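Local structure of chitin deacetylase (5ZNT) at residues 23-28 and 179-184; 18-23 and 186-191; 172-177 and 210-215; 36-41 and 260-265; 166-171 and 301-306. The protein hydrolyses the N-acetamido groups of N-acetyl-D-glucosamine residues in chitin with the help of a zinc ion, yielding chitosan and acetate. All blocks are in the same frame, centred on the assembly; numbering follows the deposited sequence.

The five contacts tie N-terminal loops and strands of the deacetylase domain into one body. Along the chain 18-23 and 23-28, which share Asp23, come before 36-41, 166-171 and 172-177; 179-184 and 186-191 then lead to 210-215, 260-265 and 301-306. Contacts 1 and 2, their centres about 9 Å apart, pin the N-terminal loop to the loops flanking strand 184-185. Contacts 3 and 5, their centres about 13 Å apart, both reach the mixed sheet through strands 209-214 and 168-169. Contact 4 lies where strands 38-45 and 265-270 of the parallel sheet begin to pair and meets contact 1 through Asn261. Contacts 3 and 5 lie nearer the zinc site; the others stand away from it.

Contact 1. Residues 23-28 and 179-184; sequences DGTVIP and PPLWPY. Unlike the reference sequence in segment 179-184: Pro180 (reference Arg), Trp182 (reference Cys).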
# COMPACT_ATOMS: atom_id res chain seq x y z
N ASP A 23 11.87 -13.95 -14.04
CA ASP A 23 10.42 -14.10 -13.89
C ASP A 23 9.86 -13.46 -12.62
O ASP A 23 8.68 -13.66 -12.31
CB ASP A 23 10.03 -15.58 -13.95
CG ASP A 23 10.65 -16.39 -12.83
OD1 ASP A 23 11.35 -15.83 -11.97
OD2 ASP A 23 10.44 -17.62 -12.84
N GLY A 24 10.66 -12.71 -11.88
CA GLY A 24 10.13 -12.07 -10.69
C GLY A 24 9.91 -12.97 -9.50
O GLY A 24 9.30 -12.52 -8.52
N THR A 25 10.39 -14.23 -9.53
CA THR A 25 10.17 -15.16 -8.42
C THR A 25 11.39 -15.39 -7.54
O THR A 25 11.26 -16.01 -6.48
CB THR A 25 9.69 -16.53 -8.92
OG1 THR A 25 10.69 -17.12 -9.76
CG2 THR A 25 8.39 -16.40 -9.69
N VAL A 26 12.56 -14.89 -7.92
CA VAL A 26 13.79 -15.13 -7.17
C VAL A 26 13.82 -14.27 -5.92
O VAL A 26 13.43 -13.09 -5.94
CB VAL A 26 15.01 -14.88 -8.06
CG1 VAL A 26 16.32 -15.03 -7.26
CG2 VAL A 26 14.97 -15.80 -9.29
N ILE A 27 14.30 -14.85 -4.82
CA ILE A 27 14.41 -14.16 -3.54
C ILE A 27 15.60 -13.21 -3.56
O ILE A 27 16.68 -13.58 -4.05
CB ILE A 27 14.52 -15.19 -2.40
CG1 ILE A 27 13.29 -16.09 -2.39
CG2 ILE A 27 14.73 -14.51 -1.07
CD1 ILE A 27 13.39 -17.27 -1.40
N PRO A 28 15.44 -11.98 -3.07
CA PRO A 28 16.59 -11.07 -2.96
C PRO A 28 17.75 -11.70 -2.20
O PRO A 28 17.55 -12.47 -1.26
CB PRO A 28 16.02 -9.86 -2.22
CG PRO A 28 14.55 -9.86 -2.60
CD PRO A 28 14.16 -11.31 -2.74
N PRO A 179 5.24 -19.87 -8.28
CA PRO A 179 5.10 -19.03 -7.09
C PRO A 179 4.66 -17.59 -7.41
O PRO A 179 4.74 -17.18 -8.57
CB PRO A 179 6.50 -19.07 -6.47
CG PRO A 179 7.42 -19.25 -7.64
CD PRO A 179 6.65 -20.07 -8.66
N PRO A 180 4.19 -16.85 -6.40
CA PRO A 180 3.90 -15.42 -6.59
C PRO A 180 5.20 -14.63 -6.75
O PRO A 180 6.30 -15.16 -6.63
CB PRO A 180 3.16 -15.02 -5.30
CG PRO A 180 3.69 -16.01 -4.27
CD PRO A 180 3.87 -17.31 -5.03
N LEU A 181 5.05 -13.33 -7.03
CA LEU A 181 6.19 -12.50 -7.43
C LEU A 181 6.67 -11.63 -6.28
O LEU A 181 5.87 -11.14 -5.48
CB LEU A 181 5.82 -11.62 -8.64
CG LEU A 181 5.96 -12.23 -10.04
CD1 LEU A 181 5.14 -13.50 -10.19
CD2 LEU A 181 5.57 -11.23 -11.13
N TRP A 182 7.99 -11.45 -6.20
CA TRP A 182 8.63 -10.47 -5.33
C TRP A 182 8.51 -9.08 -5.97
O TRP A 182 8.37 -8.96 -7.19
CB TRP A 182 10.11 -10.82 -5.12
CG TRP A 182 10.30 -11.86 -4.06
CD1 TRP A 182 10.12 -13.22 -4.19
CD2 TRP A 182 10.66 -11.63 -2.69
NE1 TRP A 182 10.37 -13.84 -2.98
CE2 TRP A 182 10.71 -12.89 -2.05
CE3 TRP A 182 10.98 -10.48 -1.95
CZ2 TRP A 182 11.03 -13.03 -0.70
CZ3 TRP A 182 11.30 -10.62 -0.61
CH2 TRP A 182 11.33 -11.88 0.00
N PRO A 183 8.56 -8.01 -5.16
CA PRO A 183 8.65 -6.66 -5.74
C PRO A 183 9.80 -6.58 -6.72
O PRO A 183 10.75 -7.37 -6.67
CB PRO A 183 8.89 -5.75 -4.53
CG PRO A 183 8.29 -6.50 -3.37
CD PRO A 183 8.50 -7.99 -3.68
N TYR A 184 9.72 -5.61 -7.63
CA TYR A 184 10.77 -5.41 -8.62
C TYR A 184 10.88 -3.92 -8.90
O TYR A 184 9.94 -3.16 -8.65
CB TYR A 184 10.49 -6.23 -9.90
CG TYR A 184 9.13 -5.97 -10.51
CD1 TYR A 184 8.94 -4.92 -11.41
CD2 TYR A 184 8.05 -6.79 -10.22
CE1 TYR A 184 7.71 -4.67 -11.97
CE2 TYR A 184 6.80 -6.55 -10.77
CZ TYR A 184 6.64 -5.48 -11.65
OH TYR A 184 5.42 -5.24 -12.21
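Pro28 and Ile27 lie over one face of the Trp182 indole in two CH-pi contacts. Trp182 CG is anti to its carbonyl carbon (chi1 -82°), which turns the indole under Ile27 and Pro28. Pro28 CD stands 3.5 Å from the centroid of the six-membered ring, 16° off its normal, while Ile27 CA sits above the five-membered ring at 4.2 Å from that centroid. The branches of Ile27 extend the cover, CG1 meeting Trp182 NE1 at 3.7 Å and CG2 reaching Trp182 CZ2 at 4.0 Å. Apolar packing goes on at Thr25, whose CG2 touches Pro179 CG at 3.6 Å; a cis peptide bond precedes this proline. Trp309 also meets the indole. Thus the N-terminal loop ahead of strand 38-45 is fastened to the loop between strands 173-174 and 184-185. Of the hydrogen bonds, Trp182 N donates to Gly24 O at 2.9 Å, and Leu181 CA adds a CH...O contact to the same oxygen. The indole nitrogen donates to Asn261 O, which probably helps to fix the rotation of the ring. Within 23-28, Asp23 OD1 accepts from Thr25 N and Thr25 OG1 on the same face of the carboxylate, the backbone bond forming an Asx turn.

Contact 2. Residues 18-23 and 186-191; sequences CFCSED and MYFRMP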
# COMPACT_ATOMS: atom_id res chain seq x y z
N CYS A 18 18.50 -1.60 -7.17
CA CYS A 18 17.82 -2.28 -8.26
C CYS A 18 17.66 -3.74 -7.88
O CYS A 18 18.60 -4.37 -7.37
CB CYS A 18 18.60 -2.11 -9.57
SG CYS A 18 17.80 -2.74 -11.08
N PHE A 19 16.47 -4.27 -8.13
CA PHE A 19 16.25 -5.69 -7.95
C PHE A 19 15.34 -6.20 -9.06
O PHE A 19 14.27 -5.64 -9.31
CB PHE A 19 15.65 -6.02 -6.58
CG PHE A 19 15.39 -7.48 -6.41
CD1 PHE A 19 16.45 -8.38 -6.37
CD2 PHE A 19 14.10 -7.97 -6.37
CE1 PHE A 19 16.22 -9.73 -6.25
CE2 PHE A 19 13.86 -9.33 -6.24
CZ PHE A 19 14.92 -10.21 -6.19
N CYS A 20 15.78 -7.27 -9.72
CA CYS A 20 14.99 -7.94 -10.74
C CYS A 20 15.44 -9.39 -10.82
O CYS A 20 16.55 -9.74 -10.42
CB CYS A 20 15.10 -7.26 -12.11
SG CYS A 20 16.73 -7.38 -12.92
N SER A 21 14.55 -10.22 -11.33
CA SER A 21 14.88 -11.56 -11.78
C SER A 21 14.13 -11.81 -13.08
O SER A 21 13.25 -11.02 -13.47
CB SER A 21 14.56 -12.62 -10.73
OG SER A 21 13.16 -12.84 -10.65
N GLU A 22 14.46 -12.91 -13.76
CA GLU A 22 13.91 -13.11 -15.10
C GLU A 22 12.39 -13.28 -15.06
O GLU A 22 11.69 -12.76 -15.93
CB GLU A 22 14.58 -14.31 -15.77
CG GLU A 22 13.95 -14.69 -17.11
CD GLU A 22 14.38 -16.07 -17.62
OE1 GLU A 22 14.88 -16.87 -16.80
OE2 GLU A 22 14.19 -16.35 -18.83
N ASP A 23 11.87 -13.95 -14.04
CA ASP A 23 10.42 -14.10 -13.89
C ASP A 23 9.86 -13.46 -12.62
O ASP A 23 8.68 -13.66 -12.31
CB ASP A 23 10.03 -15.58 -13.95
CG ASP A 23 10.65 -16.39 -12.83
OD1 ASP A 23 11.35 -15.83 -11.97
OD2 ASP A 23 10.44 -17.62 -12.84
N MET A 186 11.48 -0.83 -11.75
CA MET A 186 11.03 -0.64 -13.11
C MET A 186 12.16 -0.26 -14.07
O MET A 186 11.88 0.18 -15.19
CB MET A 186 9.92 0.41 -13.17
CG MET A 186 8.62 0.06 -12.40
SD MET A 186 7.71 -1.34 -13.09
CE MET A 186 8.03 -1.14 -14.81
N TYR A 187 13.43 -0.40 -13.66
CA TYR A 187 14.53 -0.13 -14.59
C TYR A 187 14.51 -1.10 -15.76
O TYR A 187 14.96 -0.76 -16.86
CB TYR A 187 15.87 -0.25 -13.88
CG TYR A 187 16.22 0.81 -12.87
CD1 TYR A 187 16.56 2.11 -13.27
CD2 TYR A 187 16.29 0.50 -11.51
CE1 TYR A 187 16.92 3.07 -12.34
CE2 TYR A 187 16.65 1.46 -10.58
CZ TYR A 187 16.97 2.74 -11.00
OH TYR A 187 17.32 3.67 -10.04
N PHE A 188 14.02 -2.31 -15.54
CA PHE A 188 13.99 -3.39 -16.51
C PHE A 188 12.54 -3.77 -16.76
O PHE A 188 11.65 -3.44 -15.97
CB PHE A 188 14.81 -4.59 -16.03
CG PHE A 188 16.27 -4.28 -15.91
CD1 PHE A 188 16.80 -3.78 -14.74
CD2 PHE A 188 17.12 -4.45 -17.00
CE1 PHE A 188 18.15 -3.46 -14.64
CE2 PHE A 188 18.47 -4.14 -16.91
CZ PHE A 188 18.99 -3.64 -15.72
N ARG A 189 12.33 -4.46 -17.89
CA ARG A 189 11.00 -4.90 -18.29
C ARG A 189 10.28 -5.62 -17.15
O ARG A 189 10.89 -6.40 -16.42
CB ARG A 189 11.11 -5.83 -19.50
CG ARG A 189 9.81 -6.10 -20.20
CD ARG A 189 10.09 -6.80 -21.53
NE ARG A 189 10.53 -8.18 -21.34
CZ ARG A 189 11.19 -8.90 -22.25
NH1 ARG A 189 11.52 -8.38 -23.42
NH2 ARG A 189 11.54 -10.14 -21.97
N MET A 190 8.99 -5.35 -17.02
CA MET A 190 8.16 -6.05 -16.04
C MET A 190 8.29 -7.55 -16.24
O MET A 190 8.27 -8.02 -17.39
CB MET A 190 6.69 -5.65 -16.19
CG MET A 190 6.38 -4.21 -15.84
SD MET A 190 4.73 -3.78 -16.41
CE MET A 190 3.76 -5.08 -15.71
N PRO A 191 8.38 -8.33 -15.17
CA PRO A 191 8.53 -9.78 -15.32
C PRO A 191 7.21 -10.52 -15.47
O PRO A 191 7.13 -11.71 -15.16
CB PRO A 191 9.22 -10.19 -14.02
CG PRO A 191 8.60 -9.22 -13.01
CD PRO A 191 8.45 -7.91 -13.76
O HOH W 1 8.63 -13.92 -16.73
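Cys18 SG lies between two aromatic rings, 3.6 Å from both Tyr187 CD2 and Phe188 CE1. It meets the Phe188 ring edge-on, close to the ring plane, but approaches the Tyr187 ring obliquely, 61° off the normal. With SG anti to the backbone N (chi1 -174°), the sulfur of Cys18 is carried across to this pair. Cys20 SG comes at Phe188 from another direction, obliquely, at 4.6 Å from the ring centroid. Farther along, the Pro191 ring abuts backbone: its CB packs on Asp23 C at 3.6 Å. A water donates to Pro191 O at 3.1 Å and, weakly, to Glu22 O. The two sulfurs belong to the disulfides Cys13-Cys18 and Cys8-Cys20, so Phe188 packs beside two cross-links of the N-terminal loop. No direct hydrogen bond joins the segments; sulfur-aromatic and apolar contacts, with one bridging water, hold together loops whose shape on the N-terminal side is restrained by covalent bonds.

Contact 3. Residues 172-177 and 210-215; sequences ITAPLS and EMVMNE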
# COMPACT_ATOMS: atom_id res chain seq x y z
N ILE A 172 0.27 -1.96 -10.01
CA ILE A 172 0.35 -2.98 -11.04
C ILE A 172 -0.03 -4.33 -10.43
O ILE A 172 0.52 -4.73 -9.40
CB ILE A 172 1.75 -3.02 -11.65
CG1 ILE A 172 1.98 -1.71 -12.41
CG2 ILE A 172 1.91 -4.26 -12.57
CD1 ILE A 172 3.40 -1.55 -12.90
N THR A 173 -0.98 -5.01 -11.05
CA THR A 173 -1.41 -6.33 -10.60
C THR A 173 -0.66 -7.42 -11.37
O THR A 173 -0.43 -7.29 -12.57
CB THR A 173 -2.92 -6.49 -10.79
OG1 THR A 173 -3.62 -5.53 -9.96
CG2 THR A 173 -3.34 -7.85 -10.42
N ALA A 174 -0.26 -8.48 -10.66
CA ALA A 174 0.32 -9.64 -11.33
C ALA A 174 -0.68 -10.78 -11.32
O ALA A 174 -1.22 -11.08 -10.25
CB ALA A 174 1.63 -10.08 -10.66
N PRO A 175 -0.95 -11.42 -12.45
CA PRO A 175 -1.94 -12.50 -12.44
C PRO A 175 -1.52 -13.61 -11.49
O PRO A 175 -0.32 -13.83 -11.26
CB PRO A 175 -1.97 -12.99 -13.90
CG PRO A 175 -0.69 -12.58 -14.47
CD PRO A 175 -0.32 -11.26 -13.77
N LEU A 176 -2.52 -14.27 -10.91
CA LEU A 176 -2.32 -15.43 -10.05
C LEU A 176 -1.29 -16.37 -10.66
O LEU A 176 -1.42 -16.78 -11.82
CB LEU A 176 -3.65 -16.15 -9.84
CG LEU A 176 -3.57 -17.41 -8.97
CD1 LEU A 176 -3.08 -17.07 -7.57
CD2 LEU A 176 -4.88 -18.16 -8.92
N SER A 177 -0.23 -16.63 -9.89
CA SER A 177 0.95 -17.35 -10.33
C SER A 177 1.45 -18.16 -9.15
O SER A 177 1.28 -17.76 -8.00
CB SER A 177 2.09 -16.41 -10.77
OG SER A 177 1.77 -15.66 -11.92
N GLU A 210 8.24 -1.24 -7.79
CA GLU A 210 6.86 -1.71 -7.92
C GLU A 210 6.58 -2.71 -6.81
O GLU A 210 7.08 -3.84 -6.84
CB GLU A 210 6.59 -2.35 -9.28
CG GLU A 210 5.16 -2.92 -9.39
CD GLU A 210 4.11 -1.82 -9.22
OE1 GLU A 210 4.35 -0.71 -9.72
OE2 GLU A 210 3.05 -2.05 -8.61
N MET A 211 5.74 -2.31 -5.85
CA MET A 211 5.24 -3.24 -4.85
C MET A 211 4.09 -4.00 -5.48
O MET A 211 2.91 -3.72 -5.27
CB MET A 211 4.80 -2.50 -3.59
CG MET A 211 5.98 -2.00 -2.76
SD MET A 211 7.04 -3.35 -2.13
CE MET A 211 5.86 -4.33 -1.19
N VAL A 212 4.46 -5.02 -6.27
CA VAL A 212 3.50 -5.64 -7.18
C VAL A 212 2.37 -6.27 -6.38
O VAL A 212 2.57 -6.79 -5.27
CB VAL A 212 4.22 -6.66 -8.08
CG1 VAL A 212 4.87 -7.79 -7.25
CG2 VAL A 212 3.28 -7.23 -9.14
N MET A 213 1.17 -6.21 -6.93
CA MET A 213 -0.03 -6.71 -6.27
C MET A 213 -0.33 -8.09 -6.86
O MET A 213 -1.00 -8.21 -7.89
CB MET A 213 -1.20 -5.74 -6.44
CG MET A 213 -0.93 -4.35 -5.83
SD MET A 213 -2.27 -3.14 -6.16
CE MET A 213 -3.59 -3.76 -5.14
N ASN A 214 0.19 -9.14 -6.20
CA ASN A 214 -0.12 -10.50 -6.62
C ASN A 214 -1.59 -10.79 -6.40
O ASN A 214 -2.11 -10.58 -5.30
CB ASN A 214 0.71 -11.51 -5.83
CG ASN A 214 2.16 -11.48 -6.20
OD1 ASN A 214 2.54 -11.96 -7.27
ND2 ASN A 214 3.00 -10.94 -5.32
N GLU A 215 -2.26 -11.31 -7.42
CA GLU A 215 -3.63 -11.78 -7.21
C GLU A 215 -3.63 -12.93 -6.21
O GLU A 215 -2.69 -13.72 -6.14
CB GLU A 215 -4.25 -12.25 -8.52
CG GLU A 215 -4.58 -11.13 -9.49
CD GLU A 215 -5.33 -11.66 -10.70
OE1 GLU A 215 -5.07 -12.82 -11.10
OE2 GLU A 215 -6.17 -10.92 -11.24
O HOH W 2 1.06 -13.39 -8.79
O HOH W 3 -0.34 -15.09 -7.12
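A parallel pairing of strands 173-174 and 209-214, within the mixed sheet of the deacetylase domain, brings Thr173 beside Met213 and Ala174 beside Asn214. The backbone ladder runs from Met213 N to Ile172 O at 3.0 Å, through Ala174 N to Met213 O at 2.9 Å, to Glu215 N and Ala174 O at 3.0 Å. Glutamates bind backbone N-H groups at both ends. Glu210 OE2 takes the Ile172 N-H at 3.1 Å from above the carboxylate plane, while OE1 lies against Ile172 CD1. Replacing Glu210 by an alanine is likely to leave Ile172 N without this acceptor and to open a gap beside the isoleucine. At the other end Glu215, extended beyond CG, places OE1 2.9 Å from Leu176 N, which meets it on the anti side; OE2 is held by His195. Glu215 CG also touches Thr173 CG2 at 3.6 Å. On the face bearing Ala174, its CB meets Val212 CG2 at 3.6 Å. Around this pairing, Phe158 of helix 154-163 packs on Ile172 and Glu210, helix 303-311 touches Met211, and strand 184-185 adds Tyr184 against Ile172 and Val212.

Contact 4. Residues 36-41 and 260-265; sequences VPQMIT and QNRAPL
Val36 O receives Arg262 NH1 at 2.7 Å, the oxygen lying in the guanidinium plane, and Val36 CG1 packs on Arg262 CB as the two side chains slide past each other in opposite directions. The same guanidinium donates through NE to Tyr258 O and makes a cation-pi contact with that tyrosine. Pro37 O accepts a hydrogen bond from a water, which also donates to Arg262 O and accepts from Met39 N. Gln38, bent at chi2 (59°), turns its amide toward 260-265: NE2 donates to Ala263 O at 3.0 Å and to Met39 O at 3.0 Å, both oxygens in the amide plane, while OE1 rests 3.3 Å from Arg262 CA. Met39 O also takes Leu265 N at 2.9 Å, from the opposite face of its carbonyl plane to Gln38 NE2, and Met39 CB touches Pro264 CB. Ile40 pairs with Leu265, their side chains on one face of the sheet, Ile40 CG1 lying 4.3 Å from Leu265 CD2. Thr41 N closes the run on Leu265 O at 2.9 Å. One parallel bridge, with its flanking N-H...O bonds, thus starts the pairing of 38-45 with 265-270, consistent with the distorted beta/alpha barrel of CE4 deacetylases.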
# COMPACT_ATOMS: atom_id res chain seq x y z
N VAL A 36 13.91 -17.03 5.01
CA VAL A 36 13.34 -15.72 4.68
C VAL A 36 12.13 -15.45 5.58
O VAL A 36 11.21 -16.27 5.62
CB VAL A 36 12.95 -15.67 3.19
CG1 VAL A 36 12.15 -14.40 2.84
CG2 VAL A 36 14.21 -15.80 2.31
N PRO A 37 12.08 -14.32 6.30
CA PRO A 37 10.85 -13.96 7.02
C PRO A 37 9.71 -13.75 6.03
O PRO A 37 9.88 -13.11 4.98
CB PRO A 37 11.21 -12.63 7.71
CG PRO A 37 12.66 -12.41 7.47
CD PRO A 37 13.06 -13.23 6.28
N GLN A 38 8.55 -14.32 6.34
CA GLN A 38 7.36 -14.13 5.52
C GLN A 38 6.76 -12.77 5.84
O GLN A 38 6.20 -12.57 6.92
CB GLN A 38 6.35 -15.24 5.78
CG GLN A 38 5.06 -15.10 4.97
CD GLN A 38 5.31 -15.09 3.45
OE1 GLN A 38 5.67 -16.11 2.86
NE2 GLN A 38 5.10 -13.92 2.81
N MET A 39 6.88 -11.83 4.92
CA MET A 39 6.32 -10.50 5.10
C MET A 39 4.86 -10.48 4.65
O MET A 39 4.50 -11.08 3.63
CB MET A 39 7.13 -9.48 4.31
CG MET A 39 8.52 -9.28 4.89
SD MET A 39 9.56 -8.24 3.84
CE MET A 39 10.52 -9.45 2.91
N ILE A 40 4.02 -9.78 5.41
CA ILE A 40 2.63 -9.55 5.05
C ILE A 40 2.40 -8.04 5.07
O ILE A 40 2.71 -7.39 6.07
CB ILE A 40 1.66 -10.28 6.00
CG1 ILE A 40 1.99 -11.79 6.01
CG2 ILE A 40 0.20 -10.09 5.55
CD1 ILE A 40 1.13 -12.62 6.97
N THR A 41 1.87 -7.50 3.98
CA THR A 41 1.58 -6.07 3.89
C THR A 41 0.06 -5.90 3.89
O THR A 41 -0.59 -6.02 2.85
CB THR A 41 2.19 -5.42 2.64
OG1 THR A 41 1.68 -6.03 1.45
CG2 THR A 41 3.71 -5.56 2.65
N GLN A 260 6.34 -21.53 -0.82
CA GLN A 260 7.09 -21.43 -2.07
C GLN A 260 8.28 -20.50 -1.92
O GLN A 260 9.27 -20.86 -1.28
CB GLN A 260 6.18 -20.99 -3.22
CG GLN A 260 5.06 -22.00 -3.50
CD GLN A 260 4.22 -21.69 -4.72
OE1 GLN A 260 4.62 -21.97 -5.86
NE2 GLN A 260 3.01 -21.15 -4.49
N ASN A 261 8.22 -19.30 -2.50
CA ASN A 261 9.36 -18.40 -2.47
C ASN A 261 9.25 -17.32 -1.39
O ASN A 261 10.07 -16.40 -1.36
CB ASN A 261 9.55 -17.74 -3.84
CG ASN A 261 8.35 -16.90 -4.25
OD1 ASN A 261 7.29 -16.97 -3.62
ND2 ASN A 261 8.50 -16.13 -5.32
N ARG A 262 8.26 -17.42 -0.51
CA ARG A 262 8.03 -16.42 0.56
C ARG A 262 7.96 -14.99 0.02
O ARG A 262 8.40 -14.04 0.68
CB ARG A 262 9.11 -16.53 1.64
CG ARG A 262 9.14 -17.92 2.25
CD ARG A 262 9.18 -17.88 3.73
NE ARG A 262 8.98 -19.21 4.27
CZ ARG A 262 9.61 -19.67 5.34
NH1 ARG A 262 10.48 -18.89 5.98
NH2 ARG A 262 9.38 -20.92 5.77
N ALA A 263 7.40 -14.82 -1.17
CA ALA A 263 7.15 -13.47 -1.66
C ALA A 263 6.23 -12.75 -0.67
O ALA A 263 5.30 -13.37 -0.13
CB ALA A 263 6.52 -13.50 -3.05
N PRO A 264 6.47 -11.47 -0.39
CA PRO A 264 5.54 -10.72 0.47
C PRO A 264 4.10 -10.94 0.04
O PRO A 264 3.77 -10.97 -1.15
CB PRO A 264 5.99 -9.27 0.29
CG PRO A 264 7.49 -9.38 0.00
CD PRO A 264 7.62 -10.67 -0.84
N LEU A 265 3.25 -11.21 1.02
CA LEU A 265 1.83 -11.44 0.78
C LEU A 265 1.07 -10.13 1.01
O LEU A 265 1.11 -9.57 2.11
CB LEU A 265 1.31 -12.52 1.72
CG LEU A 265 -0.20 -12.71 1.84
CD1 LEU A 265 -0.78 -13.28 0.56
CD2 LEU A 265 -0.52 -13.62 3.02
O HOH W 4 8.51 -12.21 2.71

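Contact 5. Residues 166-171 and 301-306; sequences FLYDST and VTMTQV
Tyr168 swings its ring toward Met303 with CG lodged between the backbone N and carbonyl carbon (chi1 68°), and Met303, bent at both chi2 (-82°) and chi3, curls its methyl round to Ser170. The phenol end does the touching: Tyr168 OH lies 3.2 Å from Met303 CB and Tyr168 CZ 3.4 Å from the same carbon, the side chains lying across one another. Thr304 OG1 comes to the ring edge, near the ring plane, 3.7 Å from Tyr168 CE2. Met303 CE sits on Ser170, 3.2 Å from OG and a tight 3.4 Å from CB. No hydrogen bond spans the two segments, yet their polar ends are satisfied: Tyr168 OH and Thr304 OG1 both bond to Glu97 OE2, so one carboxylate oxygen links them, while Ser170 OG bonds to Met211 O. The contact joins strand 168-169 of the mixed sheet to the first turn of helix 303-311, which opens with a capping box: Thr302 OG1 accepts from Gln305 N at 3.0 Å and Gln305 OE1 from Thr302 N at 3.0 Å. A leucine at Tyr168 would probably leave Glu97 without its phenol partner and uncover the CB of Met303. The side chain of Ser170 is about 9 Å from that of His101, a zinc ligand.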
# COMPACT_ATOMS: atom_id res chain seq x y z
N PHE A 166 9.04 9.89 -5.79
CA PHE A 166 8.33 8.85 -5.06
C PHE A 166 9.20 7.59 -5.03
O PHE A 166 10.01 7.37 -5.93
CB PHE A 166 6.98 8.56 -5.71
CG PHE A 166 5.89 9.57 -5.35
CD1 PHE A 166 5.28 9.54 -4.10
CD2 PHE A 166 5.51 10.55 -6.26
CE1 PHE A 166 4.30 10.47 -3.77
CE2 PHE A 166 4.51 11.48 -5.93
CZ PHE A 166 3.91 11.44 -4.69
N LEU A 167 9.04 6.78 -3.99
CA LEU A 167 9.86 5.58 -3.88
C LEU A 167 9.24 4.41 -4.64
O LEU A 167 9.93 3.70 -5.38
CB LEU A 167 10.07 5.21 -2.42
CG LEU A 167 10.86 3.93 -2.15
CD1 LEU A 167 12.30 4.07 -2.69
CD2 LEU A 167 10.83 3.61 -0.65
N TYR A 168 7.95 4.18 -4.46
CA TYR A 168 7.37 2.99 -5.05
C TYR A 168 5.95 3.25 -5.49
O TYR A 168 5.26 4.13 -4.97
CB TYR A 168 7.39 1.80 -4.09
CG TYR A 168 6.46 1.96 -2.89
CD1 TYR A 168 5.14 1.53 -2.95
CD2 TYR A 168 6.92 2.56 -1.72
CE1 TYR A 168 4.28 1.68 -1.85
CE2 TYR A 168 6.07 2.72 -0.62
CZ TYR A 168 4.76 2.27 -0.70
OH TYR A 168 3.92 2.43 0.37
N ASP A 169 5.53 2.44 -6.45
CA ASP A 169 4.15 2.30 -6.84
C ASP A 169 3.63 0.94 -6.37
O ASP A 169 4.38 -0.04 -6.29
CB ASP A 169 4.01 2.40 -8.36
CG ASP A 169 2.63 2.07 -8.83
OD1 ASP A 169 1.72 2.87 -8.56
OD2 ASP A 169 2.44 1.00 -9.43
N SER A 170 2.34 0.89 -6.03
CA SER A 170 1.64 -0.37 -5.78
C SER A 170 0.29 -0.27 -6.49
O SER A 170 -0.78 -0.20 -5.87
CB SER A 170 1.47 -0.69 -4.30
OG SER A 170 0.97 -2.02 -4.13
N THR A 171 0.34 -0.25 -7.81
CA THR A 171 -0.84 -0.24 -8.66
C THR A 171 -0.88 -1.40 -9.64
O THR A 171 -1.96 -1.81 -10.06
CB THR A 171 -0.89 1.08 -9.45
OG1 THR A 171 -0.71 2.19 -8.56
CG2 THR A 171 -2.18 1.22 -10.22
N VAL A 301 4.39 -5.90 8.10
CA VAL A 301 5.23 -4.73 7.91
C VAL A 301 4.60 -3.77 6.89
O VAL A 301 3.70 -4.14 6.12
CB VAL A 301 6.65 -5.13 7.45
CG1 VAL A 301 7.37 -5.95 8.55
CG2 VAL A 301 6.56 -5.94 6.17
N THR A 302 5.10 -2.54 6.88
CA THR A 302 4.68 -1.57 5.87
C THR A 302 5.32 -1.90 4.52
O THR A 302 6.27 -2.69 4.42
CB THR A 302 5.07 -0.16 6.27
OG1 THR A 302 6.49 -0.01 6.18
CG2 THR A 302 4.63 0.15 7.70
N MET A 303 4.83 -1.23 3.48
CA MET A 303 5.42 -1.40 2.15
C MET A 303 6.85 -0.91 2.12
O MET A 303 7.73 -1.55 1.53
CB MET A 303 4.60 -0.65 1.11
CG MET A 303 3.14 -0.98 1.15
SD MET A 303 2.88 -2.49 0.25
CE MET A 303 2.05 -1.85 -1.12
N THR A 304 7.10 0.28 2.68
CA THR A 304 8.47 0.78 2.75
C THR A 304 9.37 -0.22 3.47
O THR A 304 10.52 -0.42 3.07
CB THR A 304 8.49 2.14 3.46
OG1 THR A 304 7.91 3.13 2.61
CG2 THR A 304 9.94 2.58 3.81
N GLN A 305 8.85 -0.88 4.51
CA GLN A 305 9.67 -1.85 5.24
C GLN A 305 9.99 -3.08 4.39
O GLN A 305 11.05 -3.69 4.57
CB GLN A 305 8.96 -2.25 6.54
CG GLN A 305 9.14 -1.19 7.60
CD GLN A 305 8.28 -1.38 8.82
OE1 GLN A 305 7.36 -2.20 8.83
NE2 GLN A 305 8.58 -0.63 9.87
N VAL A 306 9.10 -3.46 3.46
CA VAL A 306 9.45 -4.53 2.53
C VAL A 306 10.65 -4.11 1.69
O VAL A 306 11.63 -4.85 1.57
CB VAL A 306 8.25 -4.91 1.64
CG1 VAL A 306 8.69 -5.94 0.58
CG2 VAL A 306 7.13 -5.49 2.47